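Local coordinates for ferrichrome ABC transporter substrate-binding protein (Staphylococcus pseudintermedius, PDB 5FLY) that probably binds iron-loaded ferrichrome and similar hydroxamate siderophores and delivers them to an ABC transporter for iron uptake, at residues Q189-K192 against A193-D196; E242-N246 against K247-N251; E75-S79 against L80-L84; G37-Y41 against L42-I46. All blocks are in the same frame, centred on the assembly; numbering follows the deposited sequence.

All four interactions are local turns at helix ends. Interaction 1 starts a helix; interactions 2, 3 and 4 finish one. Interactions 3 and 4 belong to the lobe built on the parallel sheet, with centres about 17 Å apart. Interactions 1 and 2 belong to the lobe of the mixed sheet, with centres about 18 Å apart. The two pairs lie on opposite sides of the chain's centre, with centres about 34 to 48 Å apart. No two of them touch. A polyethylene glycol monomethyl ether (7PG) occupies the ligand pocket. Gly38 of interaction 4 is about 11 Å from the bound 7PG. The side chain of Leu194 of interaction 1 is about 12 Å from the bound 7PG. None of the four supplies a residue that lines this pocket.

Interaction 1 of 4, residues Q189-K192 against A193-D196; sequences QMPK and ALDD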
loop_
_atom_site.group_PDB
_atom_site.type_symbol
_atom_site.label_atom_id
_atom_site.label_comp_id
_atom_site.label_asym_id
_atom_site.label_seq_id
_atom_site.Cartn_x
_atom_site.Cartn_y
_atom_site.Cartn_z
ATOM N N GLN A 189 -14.332 -0.309 -11.417
ATOM C CA GLN A 189 -15.395 -0.192 -10.437
ATOM C C GLN A 189 -15.232 -1.166 -9.291
ATOM O O GLN A 189 -14.671 -2.250 -9.440
ATOM C CB GLN A 189 -16.759 -0.423 -11.087
ATOM C CG GLN A 189 -17.016 0.405 -12.339
ATOM C CD GLN A 189 -16.671 1.868 -12.167
ATOM O OE1 GLN A 189 -15.795 2.400 -12.859
ATOM N NE2 GLN A 189 -17.366 2.536 -11.251
ATOM N N MET A 190 -15.739 -0.756 -8.140
ATOM C CA MET A 190 -15.838 -1.637 -6.989
ATOM C C MET A 190 -17.293 -2.047 -6.822
ATOM O O MET A 190 -18.173 -1.186 -6.812
ATOM C CB MET A 190 -15.328 -0.954 -5.728
ATOM C CG MET A 190 -15.345 -1.858 -4.504
ATOM S SD MET A 190 -14.702 -0.988 -3.074
ATOM C CE MET A 190 -12.943 -1.087 -3.412
ATOM N N PRO A 191 -17.556 -3.366 -6.697
ATOM C CA PRO A 191 -18.930 -3.811 -6.459
ATOM C C PRO A 191 -19.519 -3.124 -5.232
ATOM O O PRO A 191 -18.820 -2.945 -4.223
ATOM C CB PRO A 191 -18.783 -5.315 -6.240
ATOM C CG PRO A 191 -17.531 -5.677 -6.973
ATOM C CD PRO A 191 -16.619 -4.502 -6.797
ATOM N N LYS A 192 -20.779 -2.718 -5.337
ATOM C CA LYS A 192 -21.434 -1.967 -4.265
ATOM C C LYS A 192 -21.338 -2.640 -2.890
ATOM O O LYS A 192 -21.062 -1.972 -1.891
ATOM C CB LYS A 192 -22.901 -1.732 -4.628
ATOM C CG LYS A 192 -23.735 -1.031 -3.554
ATOM C CD LYS A 192 -23.189 0.327 -3.174
ATOM C CE LYS A 192 -24.178 1.112 -2.326
ATOM N NZ LYS A 192 -23.571 2.371 -1.831
ATOM N N ALA A 193 -21.547 -3.952 -2.832
ATOM C CA ALA A 193 -21.552 -4.638 -1.541
ATOM C C ALA A 193 -20.176 -4.576 -0.893
ATOM O O ALA A 193 -20.051 -4.481 0.329
ATOM C CB ALA A 193 -21.997 -6.079 -1.695
ATOM N N LEU A 194 -19.152 -4.649 -1.734
ATOM C CA LEU A 194 -17.767 -4.609 -1.290
ATOM C C LEU A 194 -17.412 -3.197 -0.821
ATOM O O LEU A 194 -16.755 -3.017 0.198
ATOM C CB LEU A 194 -16.843 -5.056 -2.424
ATOM C CG LEU A 194 -15.346 -4.980 -2.131
ATOM C CD1 LEU A 194 -14.993 -5.701 -0.828
ATOM C CD2 LEU A 194 -14.552 -5.565 -3.295
ATOM N N ASP A 195 -17.874 -2.192 -1.563
ATOM C CA ASP A 195 -17.709 -0.807 -1.158
ATOM C C ASP A 195 -18.273 -0.600 0.244
ATOM O O ASP A 195 -17.579 -0.084 1.131
ATOM C CB ASP A 195 -18.400 0.127 -2.165
ATOM C CG ASP A 195 -18.084 1.593 -1.935
ATOM O OD1 ASP A 195 -17.135 1.915 -1.192
ATOM O OD2 ASP A 195 -18.792 2.434 -2.525
ATOM N N ASP A 196 -19.519 -1.011 0.445
ATOM C CA ASP A 196 -20.173 -0.822 1.736
ATOM C C ASP A 196 -19.454 -1.558 2.871
ATOM O O ASP A 196 -19.315 -1.012 3.968
ATOM C CB ASP A 196 -21.632 -1.270 1.661
ATOM C CG ASP A 196 -22.471 -0.358 0.786
ATOM O OD1 ASP A 196 -22.038 0.783 0.503
ATOM O OD2 ASP A 196 -23.570 -0.782 0.382
#
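The carboxylate of Asp196 is approached by Lys192 in two ways. Over one face lies the backbone O of Lys192, 3.4 Å from Asp196 CG. At the OD1 end sits Lys192 NZ, 3.2 Å from Asp196 OD1. This salt bridge uses the syn lone pair of OD1, on the side of OD2. The lysine chain bends at its second torsion (chi2 59°), which curls CE back to 3.4 Å from Asp196 OD2. Lys192 O also accepts a nearly straight bond from Asp196 N, so one residue holds both the backbone and the side chain of the other. Residues 192-196 form the first turn of helix 192-198, with Pro191 as the N-cap residue. Its carbonyl O takes Asp195 N at 2.9 Å, with an N-H...O angle of 166°, and Leu194 N more weakly. Ahead of the cap, Met190 folds back on the turn. Its CG meets Leu194 CG at 3.9 Å, the two side chains crossing at about a right angle. Its SD rests 3.6 Å from Asp195 CA. Tyr183 of helix 179-185 touches both Met190 and Leu194. Thr159 of strand 158-164 touches Leu194 and Pro191, whose ring CD is 4.2 Å from Leu194 CD2.

Interaction 2 of 4, residues E242-N246 against K247-N251; sequences EAVQN and KYAFN
Ala243 O accepts Tyr248 N at 2.8 Å and Val244 O accepts Lys247 N at 3.1 Å, the paired bonds of a Schellman motif, with Lys247 in the left-handed region (phi 57°). The motif ends the short helix 242-245 and turns the chain into strand 249-253, an outermost strand of the mixed sheet. The two bonds differ. The one from Tyr248 N lies 19° from the carbonyl plane of Ala243. The one from Lys247 N comes in above the carbonyl plane of Val244, away from its lone pairs. Among the side chains, Val244 CG2 and Ala249 CB touch at 4.2 Å, a small apolar contact between helix and strand. Ala243 CB lies 4.4 Å from Tyr248 CB and also packs on Ile219 of strand 218-223. The Tyr248 ring folds back over Asn246 CB, its CG held on the side of its own backbone N (chi1 -81°). Leu279 and Pro280 of the C-terminal tail also touch this tyrosine. Asn246 CB makes a CH-pi contact with one ring face, 4.2 Å from the centroid and displaced toward the rim. Next to it, Asn246 O is 3.3 Å from Tyr248 CD1.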
loop_
_atom_site.group_PDB
_atom_site.type_symbol
_atom_site.label_atom_id
_atom_site.label_comp_id
_atom_site.label_asym_id
_atom_site.label_seq_id
_atom_site.Cartn_x
_atom_site.Cartn_y
_atom_site.Cartn_z
ATOM N N GLU A 242 -19.613 -15.595 -11.823
ATOM C CA GLU A 242 -19.525 -15.179 -13.213
ATOM C C GLU A 242 -18.061 -14.891 -13.588
ATOM O O GLU A 242 -17.618 -15.238 -14.685
ATOM C CB GLU A 242 -20.414 -13.958 -13.467
ATOM C CG GLU A 242 -20.554 -13.574 -14.939
ATOM C CD GLU A 242 -21.426 -14.542 -15.744
ATOM O OE1 GLU A 242 -22.073 -15.429 -15.137
ATOM O OE2 GLU A 242 -21.467 -14.410 -16.992
ATOM N N ALA A 243 -17.292 -14.286 -12.681
ATOM C CA ALA A 243 -15.893 -13.990 -12.998
ATOM C C ALA A 243 -15.112 -15.274 -13.262
ATOM O O ALA A 243 -14.299 -15.332 -14.169
ATOM C CB ALA A 243 -15.240 -13.209 -11.885
ATOM N N VAL A 244 -15.366 -16.291 -12.447
ATOM C CA VAL A 244 -14.666 -17.562 -12.557
ATOM C C VAL A 244 -15.132 -18.297 -13.823
ATOM O O VAL A 244 -14.317 -18.864 -14.529
ATOM C CB VAL A 244 -14.872 -18.417 -11.289
ATOM C CG1 VAL A 244 -14.286 -19.803 -11.449
ATOM C CG2 VAL A 244 -14.230 -17.716 -10.093
ATOM N N GLN A 245 -16.431 -18.273 -14.109
ATOM C CA GLN A 245 -16.945 -18.816 -15.369
ATOM C C GLN A 245 -16.366 -18.103 -16.602
ATOM O O GLN A 245 -16.120 -18.741 -17.636
ATOM C CB GLN A 245 -18.478 -18.733 -15.391
ATOM C CG GLN A 245 -19.166 -19.645 -14.384
ATOM C CD GLN A 245 -20.660 -19.787 -14.635
ATOM O OE1 GLN A 245 -21.105 -19.875 -15.781
ATOM N NE2 GLN A 245 -21.441 -19.823 -13.562
ATOM N N ASN A 246 -16.160 -16.791 -16.507
ATOM C CA ASN A 246 -15.593 -16.026 -17.622
ATOM C C ASN A 246 -14.064 -16.129 -17.701
ATOM O O ASN A 246 -13.443 -15.547 -18.597
ATOM C CB ASN A 246 -15.997 -14.542 -17.518
ATOM C CG ASN A 246 -17.468 -14.305 -17.819
ATOM O OD1 ASN A 246 -18.117 -15.100 -18.510
ATOM N ND2 ASN A 246 -18.002 -13.208 -17.298
ATOM N N LYS A 247 -13.464 -16.880 -16.776
ATOM C CA LYS A 247 -12.005 -16.994 -16.656
ATOM C C LYS A 247 -11.341 -15.619 -16.470
ATOM O O LYS A 247 -10.298 -15.303 -17.053
ATOM C CB LYS A 247 -11.436 -17.739 -17.870
ATOM C CG LYS A 247 -11.928 -19.188 -17.895
ATOM C CD LYS A 247 -11.531 -19.926 -19.147
ATOM C CE LYS A 247 -12.151 -21.305 -19.147
ATOM N NZ LYS A 247 -12.094 -21.957 -20.493
ATOM N N TYR A 248 -11.984 -14.826 -15.620
ATOM C CA TYR A 248 -11.541 -13.498 -15.246
ATOM C C TYR A 248 -11.073 -13.500 -13.788
ATOM O O TYR A 248 -11.383 -12.587 -13.024
ATOM C CB TYR A 248 -12.677 -12.484 -15.434
ATOM C CG TYR A 248 -12.891 -11.994 -16.852
ATOM C CD1 TYR A 248 -12.244 -12.577 -17.934
ATOM C CD2 TYR A 248 -13.743 -10.923 -17.093
ATOM C CE1 TYR A 248 -12.444 -12.092 -19.228
ATOM C CE2 TYR A 248 -13.954 -10.443 -18.376
ATOM C CZ TYR A 248 -13.300 -11.027 -19.436
ATOM O OH TYR A 248 -13.515 -10.535 -20.711
ATOM N N ALA A 249 -10.336 -14.535 -13.403
ATOM C CA ALA A 249 -9.858 -14.659 -12.029
ATOM C C ALA A 249 -8.403 -15.092 -12.060
ATOM O O ALA A 249 -8.055 -16.060 -12.732
ATOM C CB ALA A 249 -10.719 -15.655 -11.230
ATOM N N PHE A 250 -7.543 -14.360 -11.360
ATOM C CA PHE A 250 -6.129 -14.715 -11.309
ATOM C C PHE A 250 -5.535 -14.343 -9.966
ATOM O O PHE A 250 -6.106 -13.543 -9.222
ATOM C CB PHE A 250 -5.323 -14.064 -12.459
ATOM C CG PHE A 250 -5.331 -12.549 -12.476
ATOM C CD1 PHE A 250 -6.296 -11.846 -13.192
ATOM C CD2 PHE A 250 -4.339 -11.824 -11.824
ATOM C CE1 PHE A 250 -6.279 -10.449 -13.230
ATOM C CE2 PHE A 250 -4.321 -10.441 -11.864
ATOM C CZ PHE A 250 -5.293 -9.755 -12.568
ATOM N N ASN A 251 -4.407 -14.973 -9.663
ATOM C CA ASN A 251 -3.677 -14.729 -8.429
ATOM C C ASN A 251 -2.522 -13.773 -8.632
ATOM O O ASN A 251 -1.913 -13.715 -9.711
ATOM C CB ASN A 251 -3.112 -16.026 -7.852
ATOM C CG ASN A 251 -4.177 -17.071 -7.587
ATOM O OD1 ASN A 251 -5.319 -16.751 -7.301
ATOM N ND2 ASN A 251 -3.784 -18.336 -7.653
#

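Interaction 3 of 4, residues E75-S79 against L80-L84; sequences EKVAS and LKPDL
Backbone hydrogen bonds between Val77 and Leu80 and between Ala78 and Lys81 join the C-terminal part of helix 74-79 to the residues after it. Leu80 N reaches Val77 O at 3.0 Å and makes a weaker bond to Lys76 O. Lys81 N reaches Ala78 O, also at 3.0 Å. Both 3.0 Å bonds arrive above the carbonyl planes, off the lone pairs. Lys81 has a positive phi of 46°, which turns the chain away from the helical path. Pro82 follows and has no N-H to give. Its ring CD lies 3.2 Å from Val77 O instead.

One side-chain hydrogen bond joins the turn. Ser79 OG stands between its own backbone N and carbonyl carbon (chi1 76°). From there it donates to Lys76 O at 2.7 Å, so that oxygen has both a hydroxyl and the weak Leu80 N-H.

The apolar contacts are few. Val77 CG1 and Pro82 CG meet at 4.1 Å, the two side chains crossing at about a right angle. The Leu80 side chain crosses that of Lys76 at a slant, with Leu80 CD1 4.1 Å from Lys76 CE. The ammonium end of that lysine forms a salt bridge with Asp67.

Helix 74-79 links strands 68-69 and 84-88, parallel strands of one sheet, so the turn belongs to a beta-alpha-beta connection. Val69 of strand 68-69 touches Lys76, Val77 and Leu80. Ile100 of helix 94-100 touches Ala78 and Pro82.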
loop_
_atom_site.group_PDB
_atom_site.type_symbol
_atom_site.label_atom_id
_atom_site.label_comp_id
_atom_site.label_asym_id
_atom_site.label_seq_id
_atom_site.Cartn_x
_atom_site.Cartn_y
_atom_site.Cartn_z
ATOM N N GLU A 75 15.280 0.372 21.657
ATOM C CA GLU A 75 16.688 0.593 21.950
ATOM C C GLU A 75 17.511 0.596 20.660
ATOM O O GLU A 75 18.490 1.341 20.564
ATOM C CB GLU A 75 17.198 -0.440 22.961
ATOM C CG GLU A 75 16.593 -0.190 24.323
ATOM C CD GLU A 75 17.280 -0.932 25.440
ATOM O OE1 GLU A 75 18.521 -0.902 25.504
ATOM O OE2 GLU A 75 16.567 -1.538 26.268
ATOM N N LYS A 76 17.102 -0.187 19.657
ATOM C CA LYS A 76 17.753 -0.115 18.351
ATOM C C LYS A 76 17.530 1.256 17.732
ATOM O O LYS A 76 18.481 1.860 17.226
ATOM C CB LYS A 76 17.261 -1.208 17.394
ATOM C CG LYS A 76 17.904 -1.170 15.993
ATOM C CD LYS A 76 19.413 -1.360 15.989
ATOM C CE LYS A 76 19.946 -1.262 14.547
ATOM N NZ LYS A 76 21.414 -1.543 14.462
ATOM N N VAL A 77 16.296 1.761 17.792
ATOM C CA VAL A 77 16.011 3.077 17.226
ATOM C C VAL A 77 16.933 4.105 17.897
ATOM O O VAL A 77 17.629 4.879 17.227
ATOM C CB VAL A 77 14.509 3.474 17.390
ATOM C CG1 VAL A 77 14.260 4.882 16.877
ATOM C CG2 VAL A 77 13.612 2.491 16.659
ATOM N N ALA A 78 16.999 4.072 19.223
ATOM C CA ALA A 78 17.813 5.025 19.955
ATOM C C ALA A 78 19.285 4.913 19.540
ATOM O O ALA A 78 19.960 5.926 19.360
ATOM C CB ALA A 78 17.647 4.813 21.456
ATOM N N SER A 79 19.775 3.689 19.363
ATOM C CA SER A 79 21.190 3.489 19.027
ATOM C C SER A 79 21.563 4.100 17.680
ATOM O O SER A 79 22.734 4.338 17.423
ATOM C CB SER A 79 21.541 2.007 19.019
ATOM O OG SER A 79 21.068 1.356 17.861
ATOM N N LEU A 80 20.572 4.344 16.824
ATOM C CA LEU A 80 20.839 4.902 15.499
ATOM C C LEU A 80 20.884 6.436 15.525
ATOM O O LEU A 80 21.127 7.072 14.504
ATOM C CB LEU A 80 19.791 4.411 14.495
ATOM C CG LEU A 80 19.914 2.942 14.076
ATOM C CD1 LEU A 80 18.690 2.464 13.280
ATOM C CD2 LEU A 80 21.218 2.690 13.288
ATOM N N LYS A 81 20.651 7.024 16.699
ATOM C CA LYS A 81 20.693 8.474 16.861
ATOM C C LYS A 81 19.935 9.224 15.765
ATOM O O LYS A 81 20.496 10.093 15.089
ATOM C CB LYS A 81 22.145 8.949 16.897
ATOM C CG LYS A 81 22.999 8.225 17.924
ATOM C CD LYS A 81 22.466 8.405 19.343
ATOM C CE LYS A 81 23.372 7.721 20.364
ATOM N NZ LYS A 81 24.765 8.235 20.287
ATOM N N PRO A 82 18.651 8.903 15.593
ATOM C CA PRO A 82 17.823 9.551 14.575
ATOM C C PRO A 82 17.578 11.035 14.852
ATOM O O PRO A 82 17.611 11.439 16.019
ATOM C CB PRO A 82 16.500 8.773 14.652
ATOM C CG PRO A 82 16.458 8.235 16.044
ATOM C CD PRO A 82 17.869 7.973 16.434
ATOM N N ASP A 83 17.343 11.829 13.814
ATOM C CA ASP A 83 16.802 13.171 14.028
ATOM C C ASP A 83 15.320 13.225 13.643
ATOM O O ASP A 83 14.667 14.251 13.829
ATOM C CB ASP A 83 17.626 14.241 13.284
ATOM C CG ASP A 83 17.632 14.093 11.768
ATOM O OD1 ASP A 83 17.079 13.130 11.203
ATOM O OD2 ASP A 83 18.240 14.995 11.132
ATOM N N LEU A 84 14.784 12.099 13.174
ATOM C CA LEU A 84 13.380 11.994 12.806
ATOM C C LEU A 84 12.997 10.525 12.792
ATOM O O LEU A 84 13.727 9.704 12.227
ATOM C CB LEU A 84 13.118 12.635 11.427
ATOM C CG LEU A 84 11.691 12.525 10.885
ATOM C CD1 LEU A 84 10.708 13.283 11.751
ATOM C CD2 LEU A 84 11.615 13.037 9.440
#

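Interaction 4 of 4, residues G37-Y41 against L42-I46; sequences GGLKY and LDANI
Ile46 carries CG1 on the side of its own backbone N (chi1 -61°) and extends beyond it, which brings CD1 to 3.9 Å from Leu39 CB. In Leu42, CG lies back along the helix, 3.5 Å from Gly38 O. Asp43 takes a left-handed backbone conformation with phi 54°. This turns the chain so that Ala44 CB faces the helix it has just left, 3.9 Å from Leu39 CB.

The turn is a Schellman motif closing helix 36-41, with Asp43 as its C-prime residue. Ala44 N donates to Leu39 O at 2.9 Å, and Asp43 N to Lys40 O at 2.8 Å. The Ala44 bond is tilted from the carbonyl plane of Leu39. The Asp43 bond comes in well above the plane of Lys40. Leu42 N splits weakly between Gly38 O and Leu39 O. Ala44 CB also lies close to Leu39 O, at 3.2 Å.

The charged ends of Lys40 and Asp43 do not touch. A water bridges them: it accepts from Lys40 NZ at 2.7 Å and donates to Asp43 OD1. Asn45 then makes an inverse gamma turn on the way to Ile46.

Strand 46-50 of the parallel sheet begins here. Leu39 and Ala44 pack against Val124 of helix 113-124 and also touch strand 28-30. Gly38 O takes a further bond from Gln117 of helix 113-124. The Tyr41 ring meets Tyr263 of helix 262-278 edge-to-face.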
loop_
_atom_site.group_PDB
_atom_site.type_symbol
_atom_site.label_atom_id
_atom_site.label_comp_id
_atom_site.label_asym_id
_atom_site.label_seq_id
_atom_site.Cartn_x
_atom_site.Cartn_y
_atom_site.Cartn_z
ATOM N N GLY A 37 9.266 2.909 1.141
ATOM C CA GLY A 37 9.542 2.975 -0.285
ATOM C C GLY A 37 9.510 4.397 -0.802
ATOM O O GLY A 37 10.337 4.789 -1.632
ATOM N N GLY A 38 8.547 5.173 -0.325
ATOM C CA GLY A 38 8.383 6.539 -0.810
ATOM C C GLY A 38 9.532 7.458 -0.439
ATOM O O GLY A 38 9.959 8.315 -1.224
ATOM N N LEU A 39 10.031 7.314 0.779
ATOM C CA LEU A 39 11.157 8.118 1.209
ATOM C C LEU A 39 12.441 7.692 0.492
ATOM O O LEU A 39 13.253 8.527 0.126
ATOM C CB LEU A 39 11.310 8.020 2.719
ATOM C CG LEU A 39 10.274 8.833 3.505
ATOM C CD1 LEU A 39 10.234 8.348 4.967
ATOM C CD2 LEU A 39 10.589 10.333 3.425
ATOM N N LYS A 40 12.615 6.388 0.285
ATOM C CA LYS A 40 13.769 5.858 -0.455
ATOM C C LYS A 40 13.748 6.357 -1.909
ATOM O O LYS A 40 14.776 6.739 -2.480
ATOM C CB LYS A 40 13.757 4.335 -0.409
ATOM C CG LYS A 40 14.707 3.630 -1.373
ATOM C CD LYS A 40 16.144 3.981 -1.143
ATOM C CE LYS A 40 17.055 3.354 -2.222
ATOM N NZ LYS A 40 18.482 3.784 -2.066
ATOM N N TYR A 41 12.559 6.389 -2.492
ATOM C CA TYR A 41 12.396 6.828 -3.874
ATOM C C TYR A 41 12.861 8.274 -4.028
ATOM O O TYR A 41 13.346 8.687 -5.091
ATOM C CB TYR A 41 10.932 6.682 -4.294
ATOM C CG TYR A 41 10.669 6.772 -5.769
ATOM C CD1 TYR A 41 10.826 5.661 -6.585
ATOM C CD2 TYR A 41 10.248 7.960 -6.348
ATOM C CE1 TYR A 41 10.574 5.739 -7.937
ATOM C CE2 TYR A 41 9.981 8.042 -7.699
ATOM C CZ TYR A 41 10.158 6.928 -8.490
ATOM O OH TYR A 41 9.891 6.992 -9.838
ATOM N N LEU A 42 12.720 9.023 -2.945
ATOM C CA LEU A 42 13.131 10.423 -2.882
ATOM C C LEU A 42 14.553 10.614 -2.340
ATOM O O LEU A 42 14.973 11.753 -2.085
ATOM C CB LEU A 42 12.141 11.223 -2.025
ATOM C CG LEU A 42 10.726 11.399 -2.600
ATOM C CD1 LEU A 42 9.822 12.003 -1.554
ATOM C CD2 LEU A 42 10.744 12.275 -3.854
ATOM N N ASP A 43 15.294 9.509 -2.212
ATOM C CA ASP A 43 16.674 9.499 -1.723
ATOM C C ASP A 43 16.791 10.185 -0.370
ATOM O O ASP A 43 17.737 10.941 -0.120
ATOM C CB ASP A 43 17.634 10.169 -2.714
ATOM C CG ASP A 43 19.097 9.895 -2.382
ATOM O OD1 ASP A 43 19.410 8.777 -1.903
ATOM O OD2 ASP A 43 19.935 10.800 -2.590
ATOM N N ALA A 44 15.829 9.906 0.507
ATOM C CA ALA A 44 15.887 10.401 1.877
ATOM C C ALA A 44 17.071 9.826 2.652
ATOM O O ALA A 44 17.578 8.730 2.350
ATOM C CB ALA A 44 14.599 10.078 2.606
ATOM N N ASN A 45 17.497 10.562 3.675
ATOM C CA ASN A 45 18.611 10.130 4.516
ATOM C C ASN A 45 18.159 9.117 5.568
ATOM O O ASN A 45 18.027 9.434 6.759
ATOM C CB ASN A 45 19.267 11.346 5.173
ATOM C CG ASN A 45 19.851 12.319 4.145
ATOM O OD1 ASN A 45 20.568 11.905 3.226
ATOM N ND2 ASN A 45 19.532 13.606 4.281
ATOM N N ILE A 46 17.944 7.881 5.133
ATOM C CA ILE A 46 17.397 6.846 6.002
ATOM C C ILE A 46 18.523 6.031 6.626
ATOM O O ILE A 46 19.405 5.516 5.912
ATOM C CB ILE A 46 16.456 5.901 5.228
ATOM C CG1 ILE A 46 15.266 6.679 4.651
ATOM C CG2 ILE A 46 15.994 4.740 6.124
ATOM C CD1 ILE A 46 14.430 5.900 3.657
HETATM O O HOH W 1 18.711 6.400 -1.587
#